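PDB 5AEB: LRA-12 from Uncultured bacterium, which is a class B3 di-zinc metallo-beta-lactamase and carbapenemase, probably opening the beta-lactam ring of antibiotics by hydrolysis. Local coordinates for residues A[244-247]-A[248-251]; A[252-255]-A[256-260]. One frame throughout, in Å; residues are numbered along the deposited sequence.

Contact 1: A[244-247]-A[248-251]; sequences NPKS and FMDR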
loop_
_atom_site.group_PDB
_atom_site.type_symbol
_atom_site.label_atom_id
_atom_site.label_comp_id
_atom_site.label_asym_id
_atom_site.label_seq_id
_atom_site.Cartn_x
_atom_site.Cartn_y
_atom_site.Cartn_z
ATOM N N ASN A 244 13.760 -9.029 -13.448
ATOM C CA ASN A 244 14.032 -7.870 -14.290
ATOM C C ASN A 244 13.600 -6.546 -13.668
ATOM O O ASN A 244 12.557 -6.011 -14.053
ATOM C CB ASN A 244 13.348 -8.004 -15.651
ATOM C CG ASN A 244 13.893 -7.010 -16.680
ATOM O OD1 ASN A 244 14.997 -6.463 -16.528
ATOM N ND2 ASN A 244 13.125 -6.785 -17.742
ATOM N N PRO A 245 14.413 -6.002 -12.736
ATOM C CA PRO A 245 14.123 -4.714 -12.069
ATOM C C PRO A 245 13.875 -3.562 -13.051
ATOM O O PRO A 245 13.096 -2.622 -12.759
ATOM C CB PRO A 245 15.397 -4.416 -11.272
ATOM C CG PRO A 245 16.194 -5.670 -11.254
ATOM C CD PRO A 245 15.695 -6.601 -12.308
ATOM N N LYS A 246 14.523 -3.619 -14.211
ATOM C CA LYS A 246 14.458 -2.481 -15.139
ATOM C C LYS A 246 13.069 -2.235 -15.752
ATOM O O LYS A 246 12.725 -1.085 -16.066
ATOM C CB LYS A 246 15.589 -2.544 -16.174
ATOM C CG LYS A 246 16.953 -2.343 -15.497
ATOM C CD LYS A 246 18.111 -2.673 -16.405
ATOM C CE LYS A 246 19.428 -2.578 -15.658
ATOM N NZ LYS A 246 20.544 -2.777 -16.645
ATOM N N SER A 247 12.246 -3.282 -15.843
ATOM C CA SER A 247 10.902 -3.119 -16.378
ATOM C C SER A 247 9.989 -2.291 -15.465
ATOM O O SER A 247 8.913 -1.832 -15.889
ATOM C CB SER A 247 10.275 -4.451 -16.773
ATOM O OG SER A 247 10.556 -5.452 -15.820
ATOM N N PHE A 248 10.462 -2.037 -14.244
ATOM C CA PHE A 248 9.738 -1.229 -13.278
ATOM C C PHE A 248 10.268 0.204 -13.152
ATOM O O PHE A 248 9.758 1.003 -12.365
ATOM C CB PHE A 248 9.670 -1.968 -11.926
ATOM C CG PHE A 248 8.851 -3.223 -11.987
ATOM C CD1 PHE A 248 7.463 -3.165 -11.944
ATOM C CD2 PHE A 248 9.465 -4.464 -12.138
ATOM C CE1 PHE A 248 6.714 -4.330 -12.027
ATOM C CE2 PHE A 248 8.726 -5.625 -12.211
ATOM C CZ PHE A 248 7.349 -5.560 -12.175
ATOM N N MET A 249 11.287 0.520 -13.952
ATOM C CA MET A 249 11.786 1.873 -14.060
ATOM C C MET A 249 10.882 2.617 -15.049
ATOM O O MET A 249 10.828 2.270 -16.235
ATOM C CB MET A 249 13.251 1.876 -14.478
ATOM C CG MET A 249 14.215 1.319 -13.417
ATOM S SD MET A 249 15.953 1.376 -14.005
ATOM C CE MET A 249 16.724 0.566 -12.601
ATOM N N ASP A 250 10.148 3.619 -14.563
ATOM C CA ASP A 250 9.041 4.199 -15.351
ATOM C C ASP A 250 8.649 5.560 -14.799
ATOM O O ASP A 250 7.522 5.765 -14.339
ATOM C CB ASP A 250 7.839 3.211 -15.365
ATOM C CG ASP A 250 6.649 3.704 -16.198
ATOM O OD1 ASP A 250 6.848 4.472 -17.170
ATOM O OD2 ASP A 250 5.487 3.340 -15.870
ATOM N N ARG A 251 9.589 6.498 -14.835
ATOM C CA ARG A 251 9.303 7.820 -14.380
ATOM C C ARG A 251 8.158 8.475 -15.156
ATOM O O ARG A 251 7.289 9.109 -14.540
ATOM C CB ARG A 251 10.574 8.672 -14.375
ATOM C CG ARG A 251 10.385 10.059 -13.780
ATOM C CD ARG A 251 9.977 10.014 -12.325
ATOM N NE ARG A 251 9.350 11.288 -11.955
ATOM C CZ ARG A 251 9.465 11.870 -10.766
ATOM N NH1 ARG A 251 10.174 11.298 -9.788
ATOM N NH2 ARG A 251 8.835 13.021 -10.546
#

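Contact 2: A[252-255]-A[256-260]; sequences KGYD and ESLDK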
loop_
_atom_site.group_PDB
_atom_site.type_symbol
_atom_site.label_atom_id
_atom_site.label_comp_id
_atom_site.label_asym_id
_atom_site.label_seq_id
_atom_site.Cartn_x
_atom_site.Cartn_y
_atom_site.Cartn_z
ATOM N N LYS A 252 8.128 8.289 -16.481
ATOM C CA LYS A 252 7.045 8.841 -17.320
ATOM C C LYS A 252 5.683 8.344 -16.825
ATOM O O LYS A 252 4.749 9.139 -16.714
ATOM C CB LYS A 252 7.203 8.504 -18.819
ATOM C CG LYS A 252 6.271 9.332 -19.703
ATOM C CD LYS A 252 6.419 9.108 -21.202
ATOM C CE LYS A 252 6.278 7.640 -21.548
ATOM N NZ LYS A 252 4.947 7.112 -21.199
ATOM N N GLY A 253 5.590 7.039 -16.515
ATOM C CA GLY A 253 4.326 6.464 -16.041
ATOM C C GLY A 253 3.844 7.141 -14.766
ATOM O O GLY A 253 2.675 7.481 -14.626
ATOM N N TYR A 254 4.775 7.338 -13.839
ATOM C CA TYR A 254 4.528 8.003 -12.577
ATOM C C TYR A 254 4.043 9.464 -12.751
ATOM O O TYR A 254 3.011 9.863 -12.186
ATOM C CB TYR A 254 5.796 7.934 -11.738
ATOM C CG TYR A 254 5.734 8.564 -10.365
ATOM C CD1 TYR A 254 5.192 7.859 -9.284
ATOM C CD2 TYR A 254 6.262 9.838 -10.137
ATOM C CE1 TYR A 254 5.162 8.407 -8.017
ATOM C CE2 TYR A 254 6.252 10.405 -8.864
ATOM C CZ TYR A 254 5.680 9.681 -7.808
ATOM O OH TYR A 254 5.657 10.190 -6.520
ATOM N N ASP A 255 4.806 10.235 -13.527
ATOM C CA ASP A 255 4.434 11.587 -13.901
ATOM C C ASP A 255 3.084 11.659 -14.632
ATOM O O ASP A 255 2.301 12.547 -14.330
ATOM C CB ASP A 255 5.552 12.272 -14.712
ATOM C CG ASP A 255 6.800 12.618 -13.864
ATOM O OD1 ASP A 255 6.691 12.934 -12.646
ATOM O OD2 ASP A 255 7.914 12.612 -14.443
ATOM N N GLU A 256 2.812 10.753 -15.578
ATOM C CA GLU A 256 1.522 10.763 -16.300
ATOM C C GLU A 256 0.384 10.550 -15.293
ATOM O O GLU A 256 -0.653 11.217 -15.349
ATOM C CB GLU A 256 1.434 9.667 -17.380
ATOM C CG GLU A 256 1.968 10.041 -18.752
ATOM C CD GLU A 256 2.174 8.835 -19.684
ATOM O OE1 GLU A 256 1.736 7.707 -19.353
ATOM O OE2 GLU A 256 2.803 9.003 -20.748
ATOM N N SER A 257 0.605 9.627 -14.363
ATOM C CA SER A 257 -0.383 9.293 -13.383
ATOM C C SER A 257 -0.646 10.492 -12.440
ATOM O O SER A 257 -1.806 10.815 -12.141
ATOM C CB SER A 257 0.062 8.042 -12.631
ATOM O OG SER A 257 -0.817 7.758 -11.592
ATOM N N LEU A 258 0.408 11.179 -12.003
ATOM C CA LEU A 258 0.200 12.308 -11.105
ATOM C C LEU A 258 -0.462 13.511 -11.811
ATOM O O LEU A 258 -1.208 14.275 -11.185
ATOM C CB LEU A 258 1.495 12.733 -10.414
ATOM C CG LEU A 258 2.080 11.790 -9.357
ATOM C CD1 LEU A 258 3.395 12.359 -8.861
ATOM C CD2 LEU A 258 1.127 11.525 -8.192
ATOM N N ASP A 259 -0.143 13.692 -13.097
ATOM C CA ASP A 259 -0.786 14.682 -13.943
ATOM C C ASP A 259 -2.300 14.457 -13.932
ATOM O O ASP A 259 -3.050 15.361 -13.583
ATOM C CB ASP A 259 -0.250 14.544 -15.370
ATOM C CG ASP A 259 -0.391 15.802 -16.171
ATOM O OD1 ASP A 259 -0.988 16.790 -15.690
ATOM O OD2 ASP A 259 0.115 15.814 -17.307
ATOM N N LYS A 260 -2.725 13.245 -14.303
ATOM C CA LYS A 260 -4.135 12.837 -14.262
ATOM C C LYS A 260 -4.767 13.070 -12.886
ATOM O O LYS A 260 -5.858 13.617 -12.777
ATOM C CB LYS A 260 -4.267 11.384 -14.641
ATOM C CG LYS A 260 -4.267 11.175 -16.148
ATOM C CD LYS A 260 -3.553 9.894 -16.570
ATOM C CE LYS A 260 -4.321 8.638 -16.144
ATOM N NZ LYS A 260 -3.431 7.471 -15.870
#

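Contact 1: A[244-247]-A[248-251]
M249 runs back alongside K246, its partner one 3-10 turn earlier, the two side chains pointing the same way. Its CB sits 3.4 Å from the carbonyl O of K246, and CG is still near that oxygen while also approaching the O of P245. SD and then CE draw level with the lysine's first carbons, M249 CE ending 4.1 Å from K246 CG. The chi1 of M249 (-68°) sets CG beside its own backbone N, which itself donates to K246 O (3.0 Å), and the extended chain beyond carries the thioether along the base of the lysine. These are loose apolar contacts near the backbone of K246, whose chain continues extended toward its ammonium end. The turn is repeated one residue back, where F248 N donates to P245 O over 3.1 Å. The F248 ring has P245 O at its edge, close to its plane, and packs beyond the turn on F231, I222 and I26. S247 turns its hydroxyl back to the start of the turn: S247 OG donates to N244 O at 2.7 Å, in the carbonyl plane, and the same oxygen takes a longer bond from S247 N. The chain then leads to D250, the N-cap of the following helix, whose OD1 accepts from G253 N while OD2 is salt-bridged to K236. Three consecutive carbonyls, of N244, P245 and K246, are thus each engaged by the residue three places on, and N244 O is gripped twice. The chemistry implies a short turn pinned by its own backbone and one serine, leaving the phenyl ring and thioether for apolar contacts.

Contact 2: A[252-255]-A[256-260]
K252 and E256 meet because the lysine places CG anti to its backbone N (chi1 -167°) and then folds over at chi3 and chi4, while E256 sends CG beside its own N and stretches out toward it. The result is an i/i+4 salt bridge, K252 NZ to E256 OE2 at 2.9 Å, with the ammonium arriving from above the carboxylate plane. The curled lysine also lays its methylenes against the same oxygen, K252 CG being 3.6 Å from E256 OE2. On another side of the helix, Y254, with its ring carried anti to the backbone N (chi1 -179°), receives L258: L258 CG lies over one ring face and L258 CD1 comes within 3.5 Å of Y254 CE2. Underneath, the backbone runs regular alpha-helical bonds, such as L258 N to Y254 O at 2.9 Å. D255 and D259 turn their carboxylates to R251 and K263 respectively. The Y254 hydroxyl is hydrogen-bonded to M215 O, and its ring meets F220 and W223 edge-to-face. L258 also rests on M215 and K216 of helix 204-216 and on M186 and P187, so this face seats helix 251-267 against helix 204-216 and strand 222-225.

In the fold
Contact 1 comes first along the chain and runs straight into contact 2: the loop after helix 233-236 leads into helix 251-267, whose early turns hold residues 252-260. Their centres are about 15 Å apart, on the same side of the chain's centre. Besides the continuous chain, the D250 to G253 N bond and the R251-D255 salt bridge join them. Both are applied to strand 222-225, contact 1 through I222 and contact 2 through W223, and so lie against one edge of the five-stranded sheet. Contact 1 lies away from the metal sites, whereas the S257 side chain is about 13 Å from a bound zinc ion, so the helix runs near the di-zinc site without any residue described here binding the metal.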